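Local coordinates for protein putative citrate lyase, alfa subunit (Streptococcus mutans, PDB 2HJ0) that is a putative citrate lyase alpha subunit, forming a two-chain assembly in which each chain carries two mixed, mostly parallel beta-sheets flanked by helices, at residues V363-L375 / H400-S414. Numbering follows the deposited sequence.
Sequences VINQLDICVLSAL and HCDTAFAAKMSLVIS
The imidazole of His-400 meets Leu-372 with one face and Ser-373 with its edge. CD1 of Leu-372 sits almost over the ring centre, a CH-pi contact 4.0 Å from the centroid. In the ring plane, His-400 NE2 donates to Ser-373 O at 2.9 Å, while ND1 bonds Thr-433 OG1; a bond at each nitrogen fixes the ring's rotation. The ring reaches strand 369-372 because CG stands anti to the backbone N (chi1 -157°).

CD1 of Leu-372 also rests on Ala-404 CB, 3.8 Å away. Further back along the strand, Cys-370 SG lies 3.7 Å from Ala-407 CB and close to the hydroxyls of Thr-403 and Ser-410. The Ser-410 hydroxyl turns back to the helix and gives a 2.6 Å bond from OG to Ala-404 O, tying strand 409-413 to helix 400-406. On the sheet's other face Ile-369 runs alongside the selenomethionine Met-409, and Val-371 CG1 meets Ile-413 CD1. Just before the two strands, Asp-368 and Lys-408 lie side by side, with a long salt bridge of 3.5 Å between OD1 and NZ.

The backbones pair in parallel, the straightest bond of the ladder being Leu-372 N to Leu-411 O (2.7 Å). Before the strand, Ile-364 packs CD1 on Ala-406 CB at the helix's end.

These two strands are central neighbours in a mixed sheet, with strand 275-277 beside 369-372 and strand 440-442 beside 409-413. Helix 400-406 runs back across the Cys-370 and Leu-372 face, its direction 146° from that of strand 369-372, and leads into strand 409-413; helix 251-265 packs against Ile-369, Val-371 and Ile-413 on the other face, so that helices lie on both faces of the sheet, consistent with the Rossmann-like clan to which this family belongs.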
# COMPACT_ATOMS: atom_id res chain seq x y z
N VAL A 363 -7.41 -6.36 11.44
CA VAL A 363 -6.89 -7.59 12.02
C VAL A 363 -7.47 -7.87 13.41
O VAL A 363 -7.77 -9.02 13.74
CB VAL A 363 -5.34 -7.59 12.10
CG1 VAL A 363 -4.75 -7.44 10.71
CG2 VAL A 363 -4.86 -6.46 12.99
N ILE A 364 -7.66 -6.83 14.22
CA ILE A 364 -8.21 -7.05 15.55
C ILE A 364 -9.60 -7.69 15.48
O ILE A 364 -10.15 -8.17 16.47
CB ILE A 364 -8.34 -5.73 16.32
CG1 ILE A 364 -9.32 -4.81 15.57
CG2 ILE A 364 -6.97 -5.12 16.51
CD1 ILE A 364 -9.78 -3.61 16.37
N ASN A 365 -10.17 -7.69 14.28
CA ASN A 365 -11.47 -8.28 14.06
C ASN A 365 -11.33 -9.81 14.02
O ASN A 365 -12.31 -10.55 14.08
CB ASN A 365 -12.04 -7.78 12.74
CG ASN A 365 -13.52 -7.55 12.81
OD1 ASN A 365 -14.07 -6.78 12.02
ND2 ASN A 365 -14.19 -8.21 13.76
N GLN A 366 -10.08 -10.26 13.92
CA GLN A 366 -9.80 -11.68 13.89
C GLN A 366 -9.12 -12.08 15.18
O GLN A 366 -8.61 -13.18 15.31
CB GLN A 366 -8.92 -12.01 12.70
CG GLN A 366 -9.52 -11.57 11.38
CD GLN A 366 -10.89 -12.18 11.14
OE1 GLN A 366 -11.72 -11.60 10.45
NE2 GLN A 366 -11.11 -13.36 11.70
N LEU A 367 -9.14 -11.18 16.15
CA LEU A 367 -8.51 -11.44 17.42
C LEU A 367 -9.44 -12.21 18.37
O LEU A 367 -10.58 -11.79 18.60
CB LEU A 367 -8.10 -10.10 18.01
CG LEU A 367 -7.19 -10.07 19.22
CD1 LEU A 367 -5.88 -10.81 18.94
CD2 LEU A 367 -6.93 -8.61 19.58
N ASP A 368 -8.98 -13.33 18.93
CA ASP A 368 -9.81 -14.09 19.86
C ASP A 368 -9.76 -13.55 21.28
O ASP A 368 -10.75 -13.58 22.00
CB ASP A 368 -9.42 -15.58 19.90
CG ASP A 368 -9.66 -16.30 18.58
OD1 ASP A 368 -10.71 -16.06 17.94
OD2 ASP A 368 -8.78 -17.11 18.20
N ILE A 369 -8.60 -13.07 21.70
CA ILE A 369 -8.51 -12.55 23.06
C ILE A 369 -7.43 -11.48 23.21
O ILE A 369 -6.41 -11.51 22.53
CB ILE A 369 -8.29 -13.72 24.07
CG1 ILE A 369 -8.58 -13.26 25.48
CG2 ILE A 369 -6.85 -14.25 23.99
CD1 ILE A 369 -7.42 -12.53 26.13
N CYS A 370 -7.68 -10.52 24.08
CA CYS A 370 -6.72 -9.47 24.33
C CYS A 370 -6.61 -9.26 25.85
O CYS A 370 -7.59 -9.42 26.59
CB CYS A 370 -7.13 -8.16 23.63
SG CYS A 370 -8.66 -7.37 24.27
N VAL A 371 -5.41 -8.91 26.29
CA VAL A 371 -5.12 -8.66 27.70
C VAL A 371 -4.75 -7.19 27.84
O VAL A 371 -3.71 -6.76 27.35
CB VAL A 371 -3.95 -9.56 28.16
CG1 VAL A 371 -3.72 -9.40 29.66
CG2 VAL A 371 -4.24 -11.02 27.82
N LEU A 372 -5.61 -6.42 28.50
CA LEU A 372 -5.40 -4.99 28.68
C LEU A 372 -5.21 -4.59 30.14
O LEU A 372 -5.58 -5.34 31.04
CB LEU A 372 -6.60 -4.24 28.13
CG LEU A 372 -6.93 -4.63 26.69
CD1 LEU A 372 -8.28 -4.09 26.28
CD2 LEU A 372 -5.82 -4.11 25.80
N SER A 373 -4.66 -3.40 30.36
CA SER A 373 -4.47 -2.92 31.73
C SER A 373 -5.41 -1.75 31.96
O SER A 373 -6.18 -1.41 31.07
CB SER A 373 -3.02 -2.50 31.97
OG SER A 373 -2.61 -1.64 30.93
N ALA A 374 -5.34 -1.13 33.14
CA ALA A 374 -6.22 -0.02 33.43
C ALA A 374 -5.80 0.84 34.62
O ALA A 374 -5.11 0.37 35.53
CB ALA A 374 -7.62 -0.54 33.68
N LEU A 375 -6.20 2.10 34.59
CA LEU A 375 -5.91 3.01 35.70
C LEU A 375 -7.10 2.87 36.65
O LEU A 375 -6.93 2.75 37.86
CB LEU A 375 -5.79 4.45 35.23
CG LEU A 375 -4.58 4.79 34.38
CD1 LEU A 375 -4.73 6.23 33.92
CD2 LEU A 375 -3.31 4.62 35.17
N HIS A 400 -6.82 0.49 23.16
CA HIS A 400 -7.61 -0.08 24.24
C HIS A 400 -9.09 -0.29 23.88
O HIS A 400 -9.54 -1.43 23.75
CB HIS A 400 -7.49 0.81 25.47
CG HIS A 400 -7.78 0.10 26.75
ND1 HIS A 400 -9.06 -0.24 27.14
CD2 HIS A 400 -6.96 -0.29 27.75
CE1 HIS A 400 -9.01 -0.81 28.33
NE2 HIS A 400 -7.75 -0.84 28.73
N CYS A 401 -9.86 0.78 23.70
CA CYS A 401 -11.26 0.59 23.35
C CYS A 401 -11.40 -0.10 22.00
O CYS A 401 -12.44 -0.68 21.71
CB CYS A 401 -12.01 1.93 23.34
SG CYS A 401 -11.75 2.96 21.88
N ASP A 402 -10.36 -0.05 21.17
CA ASP A 402 -10.38 -0.68 19.85
C ASP A 402 -10.43 -2.20 19.92
O ASP A 402 -11.38 -2.82 19.47
CB ASP A 402 -9.13 -0.33 19.04
CG ASP A 402 -9.17 1.06 18.47
OD1 ASP A 402 -10.25 1.48 17.97
OD2 ASP A 402 -8.11 1.72 18.49
N THR A 403 -9.38 -2.80 20.47
CA THR A 403 -9.33 -4.24 20.54
C THR A 403 -10.36 -4.75 21.54
O THR A 403 -10.99 -5.79 21.34
CB THR A 403 -7.95 -4.73 20.93
OG1 THR A 403 -7.77 -4.53 22.33
CG2 THR A 403 -6.90 -3.95 20.20
N ALA A 404 -10.53 -4.01 22.63
CA ALA A 404 -11.49 -4.44 23.64
C ALA A 404 -12.81 -4.76 22.97
O ALA A 404 -13.53 -5.66 23.37
CB ALA A 404 -11.70 -3.36 24.68
N PHE A 405 -13.14 -4.01 21.92
CA PHE A 405 -14.39 -4.28 21.25
C PHE A 405 -14.30 -5.44 20.25
O PHE A 405 -15.13 -6.33 20.27
CB PHE A 405 -14.90 -3.02 20.56
CG PHE A 405 -16.08 -3.24 19.66
CD1 PHE A 405 -15.91 -3.59 18.33
CD2 PHE A 405 -17.38 -3.13 20.16
CE1 PHE A 405 -16.99 -3.83 17.51
CE2 PHE A 405 -18.47 -3.36 19.34
CZ PHE A 405 -18.28 -3.71 18.02
N ALA A 406 -13.28 -5.41 19.39
CA ALA A 406 -13.14 -6.43 18.38
C ALA A 406 -12.93 -7.83 18.94
O ALA A 406 -13.54 -8.78 18.47
CB ALA A 406 -12.01 -6.08 17.46
N ALA A 407 -12.07 -7.94 19.95
CA ALA A 407 -11.76 -9.24 20.55
C ALA A 407 -13.00 -10.03 20.99
O ALA A 407 -13.99 -9.46 21.43
CB ALA A 407 -10.83 -9.02 21.74
N LYS A 408 -12.93 -11.35 20.84
CA LYS A 408 -14.02 -12.22 21.21
C LYS A 408 -14.14 -12.14 22.71
O LYS A 408 -15.23 -12.22 23.25
CB LYS A 408 -13.70 -13.68 20.86
CG LYS A 408 -13.42 -13.98 19.41
CD LYS A 408 -14.66 -13.90 18.56
CE LYS A 408 -14.42 -14.60 17.23
NZ LYS A 408 -13.24 -14.04 16.50
N MSE A 409 -13.01 -12.04 23.38
CA MSE A 409 -13.02 -11.95 24.83
C MSE A 409 -11.96 -10.99 25.34
O MSE A 409 -10.76 -11.23 25.20
CB MSE A 409 -12.81 -13.33 25.44
CG MSE A 409 -12.76 -13.33 26.95
SE MSE A 409 -12.53 -15.14 27.61
CE MSE A 409 -10.66 -15.36 27.26
N SER A 410 -12.43 -9.90 25.94
CA SER A 410 -11.56 -8.87 26.47
C SER A 410 -11.23 -9.05 27.95
O SER A 410 -12.13 -9.15 28.78
CB SER A 410 -12.20 -7.50 26.27
OG SER A 410 -12.06 -7.08 24.93
N LEU A 411 -9.94 -9.08 28.26
CA LEU A 411 -9.51 -9.21 29.65
C LEU A 411 -8.87 -7.91 30.09
O LEU A 411 -8.01 -7.37 29.41
CB LEU A 411 -8.49 -10.33 29.81
CG LEU A 411 -9.03 -11.63 30.38
CD1 LEU A 411 -10.03 -12.21 29.38
CD2 LEU A 411 -7.89 -12.61 30.62
N VAL A 412 -9.31 -7.40 31.23
CA VAL A 412 -8.73 -6.19 31.79
C VAL A 412 -8.15 -6.59 33.15
O VAL A 412 -8.88 -6.78 34.13
CB VAL A 412 -9.79 -5.06 31.97
CG1 VAL A 412 -9.19 -3.88 32.72
CG2 VAL A 412 -10.29 -4.59 30.61
N ILE A 413 -6.84 -6.77 33.19
CA ILE A 413 -6.19 -7.15 34.43
C ILE A 413 -5.49 -5.97 35.06
O ILE A 413 -4.94 -5.12 34.37
CB ILE A 413 -5.18 -8.30 34.21
CG1 ILE A 413 -3.95 -7.79 33.47
CG2 ILE A 413 -5.82 -9.42 33.41
CD1 ILE A 413 -2.87 -8.83 33.34
N SER A 414 -5.52 -5.92 36.39
CA SER A 414 -4.88 -4.84 37.15
C SER A 414 -4.99 -5.02 38.66
O SER A 414 -6.04 -5.40 39.19
CB SER A 414 -5.48 -3.49 36.78
OG SER A 414 -5.01 -2.53 37.70